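Local coordinates for RNA-dependent RNA polymerase (Farallon virus, PDB 6DX5), which carries at its N terminus the viral OTU domain, a papain-like cysteine protease with deubiquitinase activity, and as a whole probably acts as an RNA-directed RNA polymerase, at residues A[29-34]-A[48-53]; A[37-42]-A[55-60]; A[61-66]-A[129-134]. All blocks are in the same frame, centred on the assembly; numbering follows the deposited sequence.

Contact 1: residues A[29-34]-A[48-53]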
# COMPACT_ATOMS: atom_id res chain seq x y z
N ILE A 29 14.98 -7.45 17.11
CA ILE A 29 15.30 -6.61 18.26
C ILE A 29 14.06 -5.76 18.54
O ILE A 29 13.63 -4.98 17.69
CB ILE A 29 16.54 -5.74 18.04
CG1 ILE A 29 17.77 -6.62 17.76
CG2 ILE A 29 16.84 -4.90 19.27
CD1 ILE A 29 18.01 -6.85 16.30
N ARG A 30 13.45 -5.97 19.70
CA ARG A 30 12.24 -5.24 20.09
C ARG A 30 12.55 -3.81 20.49
O ARG A 30 13.52 -3.57 21.20
CB ARG A 30 11.57 -5.95 21.26
CG ARG A 30 11.20 -7.38 20.98
CD ARG A 30 10.42 -7.96 22.16
NE ARG A 30 10.22 -9.41 22.02
CZ ARG A 30 9.14 -9.94 21.47
NH1 ARG A 30 8.18 -9.16 20.98
NH2 ARG A 30 9.01 -11.25 21.42
N VAL A 31 11.71 -2.86 20.05
CA VAL A 31 11.84 -1.45 20.42
C VAL A 31 10.60 -1.09 21.21
O VAL A 31 9.64 -1.84 21.24
CB VAL A 31 12.03 -0.52 19.21
CG1 VAL A 31 13.28 -0.98 18.41
CG2 VAL A 31 10.81 -0.60 18.33
N LYS A 32 10.66 0.05 21.91
CA LYS A 32 9.53 0.48 22.75
C LYS A 32 8.23 0.50 21.95
O LYS A 32 8.22 0.88 20.78
CB LYS A 32 9.84 1.87 23.31
CG LYS A 32 8.90 2.38 24.40
CD LYS A 32 9.37 3.80 24.71
CE LYS A 32 8.58 4.45 25.82
NZ LYS A 32 8.78 3.65 27.04
N GLY A 33 7.12 0.05 22.56
CA GLY A 33 5.87 0.01 21.82
C GLY A 33 5.03 1.28 21.87
O GLY A 33 3.89 1.26 22.31
N ASP A 34 5.56 2.41 21.46
CA ASP A 34 4.75 3.62 21.34
C ASP A 34 4.61 3.96 19.85
O ASP A 34 4.99 3.16 18.97
CB ASP A 34 5.35 4.77 22.17
CG ASP A 34 6.83 5.09 21.79
OD1 ASP A 34 7.52 5.82 22.57
OD2 ASP A 34 7.30 4.64 20.73
N ASP A 48 22.48 2.53 15.84
CA ASP A 48 22.76 1.62 16.96
C ASP A 48 22.13 2.07 18.26
O ASP A 48 22.56 1.63 19.34
CB ASP A 48 24.26 1.43 17.15
CG ASP A 48 24.92 1.00 15.86
OD1 ASP A 48 24.44 0.02 15.21
OD2 ASP A 48 25.89 1.69 15.47
N THR A 49 21.10 2.92 18.19
CA THR A 49 20.34 3.18 19.41
C THR A 49 18.94 3.65 19.04
O THR A 49 18.78 4.50 18.16
CB THR A 49 21.02 4.22 20.30
OG1 THR A 49 20.15 4.48 21.41
CG2 THR A 49 21.31 5.56 19.55
N GLU A 50 17.94 3.14 19.74
CA GLU A 50 16.59 3.63 19.48
C GLU A 50 16.36 5.03 20.05
O GLU A 50 15.36 5.69 19.72
CB GLU A 50 15.59 2.54 19.97
CG GLU A 50 15.20 2.51 21.35
CD GLU A 50 14.14 1.38 21.71
OE1 GLU A 50 14.50 0.18 22.02
OE2 GLU A 50 12.94 1.73 21.78
N GLU A 51 17.32 5.56 20.82
CA GLU A 51 17.11 6.92 21.32
C GLU A 51 17.41 8.01 20.28
O GLU A 51 17.02 9.16 20.49
CB GLU A 51 17.91 7.11 22.61
CG GLU A 51 17.40 6.11 23.78
CD GLU A 51 15.81 5.99 24.00
OE1 GLU A 51 15.23 4.85 24.03
OE2 GLU A 51 15.12 7.04 24.18
N MET A 52 17.99 7.69 19.13
CA MET A 52 18.04 8.63 18.04
C MET A 52 16.81 8.58 17.15
O MET A 52 16.86 9.06 16.00
CB MET A 52 19.34 8.44 17.27
CG MET A 52 20.52 9.17 17.99
SD MET A 52 21.99 9.01 16.96
CE MET A 52 21.60 10.29 15.71
N TRP A 53 15.70 8.05 17.66
CA TRP A 53 14.48 8.04 16.84
C TRP A 53 14.07 9.46 16.42
O TRP A 53 13.41 9.64 15.39
CB TRP A 53 13.31 7.38 17.61
CG TRP A 53 12.85 8.16 18.80
CD1 TRP A 53 13.25 7.95 20.12
CD2 TRP A 53 11.92 9.27 18.85
NE1 TRP A 53 12.65 8.86 20.94
CE2 TRP A 53 11.84 9.69 20.19
CE3 TRP A 53 11.16 9.94 17.88
CZ2 TRP A 53 11.02 10.75 20.61
CZ3 TRP A 53 10.37 11.04 18.30
CH2 TRP A 53 10.31 11.41 19.64

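Contact 2: residues A[37-42]-A[55-60]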
# COMPACT_ATOMS: atom_id res chain seq x y z
N CYS A 37 7.65 3.71 17.16
CA CYS A 37 8.38 2.46 17.02
C CYS A 37 9.04 2.31 15.64
O CYS A 37 10.15 1.74 15.55
CB CYS A 37 7.49 1.24 17.33
SG CYS A 37 5.91 1.13 16.30
N PHE A 38 8.42 2.81 14.55
CA PHE A 38 9.12 2.77 13.26
C PHE A 38 10.41 3.58 13.33
O PHE A 38 11.48 3.10 12.94
CB PHE A 38 8.28 3.30 12.09
CG PHE A 38 9.09 3.39 10.81
CD1 PHE A 38 9.64 4.60 10.37
CD2 PHE A 38 9.43 2.24 10.11
CE1 PHE A 38 10.46 4.64 9.24
CE2 PHE A 38 10.24 2.29 8.96
CZ PHE A 38 10.76 3.48 8.56
N PHE A 39 10.32 4.81 13.83
CA PHE A 39 11.55 5.62 13.94
C PHE A 39 12.56 4.92 14.84
O PHE A 39 13.77 4.95 14.56
CB PHE A 39 11.21 7.03 14.46
CG PHE A 39 10.24 7.78 13.58
CD1 PHE A 39 10.48 7.90 12.20
CD2 PHE A 39 9.07 8.34 14.10
CE1 PHE A 39 9.58 8.59 11.35
CE2 PHE A 39 8.16 9.03 13.28
CZ PHE A 39 8.43 9.16 11.88
N ARG A 40 12.08 4.28 15.94
CA ARG A 40 12.99 3.60 16.88
C ARG A 40 13.65 2.38 16.24
O ARG A 40 14.85 2.11 16.46
CB ARG A 40 12.23 3.14 18.13
CG ARG A 40 11.78 4.30 19.02
CD ARG A 40 10.89 3.79 20.19
NE ARG A 40 10.68 4.89 21.12
CZ ARG A 40 11.55 5.18 22.08
NH1 ARG A 40 12.63 4.40 22.26
NH2 ARG A 40 11.34 6.22 22.86
N ALA A 41 12.87 1.61 15.48
CA ALA A 41 13.43 0.47 14.77
C ALA A 41 14.51 0.94 13.79
O ALA A 41 15.64 0.44 13.80
CB ALA A 41 12.31 -0.30 14.04
N PHE A 42 14.21 1.96 13.01
CA PHE A 42 15.23 2.39 12.06
C PHE A 42 16.41 3.00 12.81
O PHE A 42 17.57 2.68 12.52
CB PHE A 42 14.64 3.36 11.00
CG PHE A 42 15.62 3.72 9.93
CD1 PHE A 42 15.87 2.85 8.88
CD2 PHE A 42 16.33 4.90 10.01
CE1 PHE A 42 16.82 3.18 7.90
CE2 PHE A 42 17.30 5.24 9.04
CZ PHE A 42 17.53 4.38 7.97
N THR A 55 16.03 12.14 15.80
CA THR A 55 16.83 12.56 14.66
C THR A 55 16.36 11.87 13.38
O THR A 55 16.33 12.47 12.30
CB THR A 55 18.28 12.23 14.96
OG1 THR A 55 18.65 12.92 16.16
CG2 THR A 55 19.23 12.61 13.80
N VAL A 56 15.95 10.61 13.50
CA VAL A 56 15.39 9.91 12.35
C VAL A 56 14.09 10.59 11.91
O VAL A 56 13.87 10.84 10.73
CB VAL A 56 15.17 8.41 12.71
CG1 VAL A 56 14.33 7.75 11.60
CG2 VAL A 56 16.53 7.70 12.87
N LYS A 57 13.21 10.87 12.87
CA LYS A 57 11.99 11.56 12.53
C LYS A 57 12.30 12.92 11.86
O LYS A 57 11.72 13.26 10.83
CB LYS A 57 11.15 11.77 13.78
CG LYS A 57 9.80 12.47 13.52
CD LYS A 57 8.89 12.43 14.80
CE LYS A 57 7.53 13.15 14.48
NZ LYS A 57 6.59 13.37 15.64
N GLY A 58 13.20 13.70 12.48
CA GLY A 58 13.58 15.00 11.93
C GLY A 58 14.15 14.87 10.53
O GLY A 58 13.92 15.71 9.67
N THR A 59 14.88 13.78 10.27
CA THR A 59 15.41 13.54 8.93
C THR A 59 14.28 13.34 7.93
O THR A 59 14.27 13.97 6.87
CB THR A 59 16.35 12.35 8.97
OG1 THR A 59 17.39 12.67 9.90
CG2 THR A 59 16.95 12.03 7.56
N ALA A 60 13.30 12.53 8.29
CA ALA A 60 12.20 12.23 7.39
C ALA A 60 11.41 13.48 7.08
O ALA A 60 11.17 13.80 5.92
CB ALA A 60 11.29 11.15 7.99

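Contact 3: residues A[61-66]-A[129-134]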
# COMPACT_ATOMS: atom_id res chain seq x y z
N LEU A 61 11.07 14.26 8.11
CA LEU A 61 10.24 15.44 7.88
C LEU A 61 11.03 16.55 7.17
O LEU A 61 10.46 17.30 6.34
CB LEU A 61 9.68 15.97 9.20
CG LEU A 61 8.40 15.34 9.76
CD1 LEU A 61 8.39 13.84 9.64
CD2 LEU A 61 8.25 15.72 11.24
N GLY A 62 12.32 16.71 7.48
CA GLY A 62 13.09 17.73 6.77
C GLY A 62 13.21 17.38 5.30
O GLY A 62 13.10 18.25 4.43
N TYR A 63 13.42 16.09 5.00
CA TYR A 63 13.40 15.62 3.63
C TYR A 63 12.07 15.96 2.95
O TYR A 63 12.05 16.39 1.78
CB TYR A 63 13.67 14.10 3.58
CG TYR A 63 13.58 13.55 2.18
CD1 TYR A 63 12.36 13.01 1.70
CD2 TYR A 63 14.65 13.66 1.31
CE1 TYR A 63 12.24 12.56 0.38
CE2 TYR A 63 14.54 13.22 -0.02
CZ TYR A 63 13.32 12.65 -0.46
OH TYR A 63 13.20 12.21 -1.78
N ALA A 64 10.94 15.73 3.64
CA ALA A 64 9.65 16.02 3.02
C ALA A 64 9.49 17.51 2.70
O ALA A 64 8.94 17.87 1.65
CB ALA A 64 8.53 15.54 3.91
N ARG A 65 9.95 18.41 3.58
CA ARG A 65 9.86 19.86 3.33
C ARG A 65 10.58 20.23 2.04
O ARG A 65 10.14 21.10 1.29
CB ARG A 65 10.46 20.66 4.48
CG ARG A 65 9.67 20.63 5.78
CD ARG A 65 10.17 21.65 6.86
NE ARG A 65 9.56 21.33 8.16
CZ ARG A 65 10.10 20.50 9.06
NH1 ARG A 65 11.30 19.95 8.83
NH2 ARG A 65 9.47 20.25 10.21
N GLN A 66 11.69 19.58 1.77
CA GLN A 66 12.52 19.93 0.64
C GLN A 66 12.18 19.14 -0.63
O GLN A 66 12.47 19.62 -1.73
CB GLN A 66 13.97 19.70 1.07
CG GLN A 66 15.00 20.36 0.30
CD GLN A 66 14.70 21.82 0.08
OE1 GLN A 66 15.03 22.35 -0.98
NE2 GLN A 66 14.11 22.50 1.09
N ALA A 129 9.31 5.60 5.81
CA ALA A 129 10.30 4.71 5.20
C ALA A 129 10.71 5.20 3.81
O ALA A 129 11.90 5.20 3.46
CB ALA A 129 9.76 3.27 5.10
N GLU A 130 9.75 5.61 3.00
CA GLU A 130 10.09 6.10 1.69
C GLU A 130 10.99 7.33 1.77
O GLU A 130 11.93 7.49 0.98
CB GLU A 130 8.79 6.42 0.95
CG GLU A 130 8.98 7.16 -0.32
CD GLU A 130 7.68 7.34 -1.12
OE1 GLU A 130 6.56 7.41 -0.52
OE2 GLU A 130 7.80 7.37 -2.40
N MET A 131 10.70 8.23 2.72
CA MET A 131 11.48 9.47 2.83
C MET A 131 12.90 9.16 3.25
O MET A 131 13.86 9.69 2.67
CB MET A 131 10.79 10.38 3.85
CG MET A 131 9.36 10.84 3.37
SD MET A 131 8.55 11.73 4.68
CE MET A 131 6.82 11.83 4.02
N LEU A 132 13.04 8.31 4.28
CA LEU A 132 14.34 7.97 4.83
C LEU A 132 15.20 7.28 3.78
O LEU A 132 16.40 7.54 3.70
CB LEU A 132 14.14 7.04 6.02
CG LEU A 132 13.55 7.76 7.23
CD1 LEU A 132 13.19 6.69 8.32
CD2 LEU A 132 14.65 8.74 7.72
N ALA A 133 14.59 6.39 2.97
CA ALA A 133 15.36 5.67 1.96
C ALA A 133 15.97 6.65 0.96
O ALA A 133 17.16 6.55 0.63
CB ALA A 133 14.47 4.66 1.23
N SER A 134 15.19 7.64 0.51
CA SER A 134 15.71 8.65 -0.40
C SER A 134 16.62 9.63 0.33
O SER A 134 17.69 9.99 -0.18
CB SER A 134 14.57 9.40 -1.07
OG SER A 134 13.78 8.51 -1.85

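Contact 1: residues A[29-34]-A[48-53]
Glu50 reaches from the linker between two helices of the viral OTU domain to the chain at Val31 and Lys32, which leads from strand 26-29 toward helix 37-47. Its carboxylate grips the backbone there: Lys32 N donates to Glu50 OE2 at 2.8 Å, and with an N-H...O angle of 178° the bond is practically straight. The amide approaches the syn lone pair of OE2, on the side where the other oxygen lies. Glu50 holds CG between its own backbone N and carbonyl carbon (chi1 84°), and from there the chain runs extended (chi2 179°), which carries the carboxylate across the gap. Glu50 OE2 also lies 3.5 Å from Lys32 CB, and Glu50 OE1 sits 3.5 Å from Val31 CA. Val31 aims its CB at the glutamate, and its CG1 comes within 4.0 Å of Glu50 OE1, so the carboxylate is flanked by aliphatic carbon as well as by the N-H. The lysine begins in the same direction but its chain, extended as far as CE and bent at the last torsion, leads off, leaving Lys32 NZ 7.0 Å from Glu50 OE2; its backbone, and not its ammonium, makes the bond. The charge is met instead by Arg40 of helix 37-47, whose NH1 forms salt bridges with both Glu50 and Glu51, and this pairing probably favours the ionised carboxylate. Glu50 itself is the middle residue of an ST turn, in which Thr49 OG1 accepts from Glu51 N at 3.1 Å.

Contact 2: residues A[37-42]-A[55-60]
Helices 37-47 and 53-66 cross steeply, the axes of segments 37-42 and 55-60 approaching to 9.3 Å at 106°, with Phe39 and Val56 nearest in the backbone at 6.0 Å between their CA atoms. Phe39 lays one face of its ring against the start of the Lys57 side chain. Lys57 CB stands 3.9 Å from the Phe39 ring centroid and only 6° off the normal, a CH-pi contact centred on the ring. Beyond it the lysine chain is fully extended, CG lying anti to the backbone N (chi1 -178°), and CB, CG and CD run over the ring toward its CE2 side, with Lys57 CD 3.8 Å from Phe39 CE2. The ammonium is thereby carried past the phenyl group to weak hydrogen bonds with the carbonyls of Ala117 and Lys119. Val56 fits between the two phenylalanines: its CG1 branch is 3.9 Å from Phe39 CD1 and 3.8 Å from Phe42 CD2, and its CG2 adds a looser touch to the Phe42 ring. Within helix 53-66, Thr59 OG1 donates a hydrogen bond of 2.6 Å to Thr55 O, which Thr59 N reaches from the opposite face of its plane. Helix 126-136 packs against this apolar joint of the OTU domain through Leu132, which meets both Phe38 and Val56, and strand 166-171 of the mixed sheet lies against helix 37-47 where Ile168 touches Phe38, Ala41 and Phe42.

Contact 3: residues A[61-66]-A[129-134]
Tyr63 and Ala64, on the last turns of helix 53-66, meet Met131 and Ser134 of helix 126-136 in a nearly perpendicular helix crossing of the OTU domain; the segment axes come within 9.1 Å at 82°. Tyr63 is the first to engage. With CG anti to the backbone N (chi1 177°), its ring reaches across to the other helix and sets one face over the backbone carbonyl of Met131, whose O lies 3.7 Å above the ring plane, displaced toward the rim. Close to where the ring joins its CB, Tyr63 CD1 is 3.7 Å from Met131 CB. At its far end the phenol reaches Ser134, with Tyr63 OH 3.2 Å from Ser134 CB; the two hydroxyls are not hydrogen-bonded to each other, Tyr63 OH and Ser134 OG standing 3.7 Å apart. One residue on, Ala64 presents its methyl to the end of the methionine: Met131 SD is 3.9 Å from Ala64 CB, and the terminal CE is slightly farther away. Met131 reaches this methyl on an extended chain that passes beside the tyrosine. Tyr113 of helix 103-117 packs on Leu61, Ala64 and Met131, adding a third helix to the junction. Farther along helix 126-136, Leu132 rests on Phe42 of helix 37-47, and Phe157 of strand 151-157 touches Ala129, Glu130 and Ala133, so helix 126-136 lies between helix 53-66 and strand 151-157 of the sheet.

In the fold
From the N terminus, the chain leaves strand 26-29 and enters contact 1, which closes a loop around helix 37-47 by joining the approach to that helix with the linker after it. Contact 2 crosses contact 1 in sequence, its segments alternating with those of contact 1, and brings helix 53-66 steeply across helix 37-47. The two touch where Trp53, at the end of the linker, packs on Phe39. Contact 3 follows in series, closing a far longer, partly helical excursion between helices 53-66 and 126-136. It shares helix 53-66 with contact 2, and Ala60 O packs against Met131 SD where they meet, so three helices are tied together beside the central sheet.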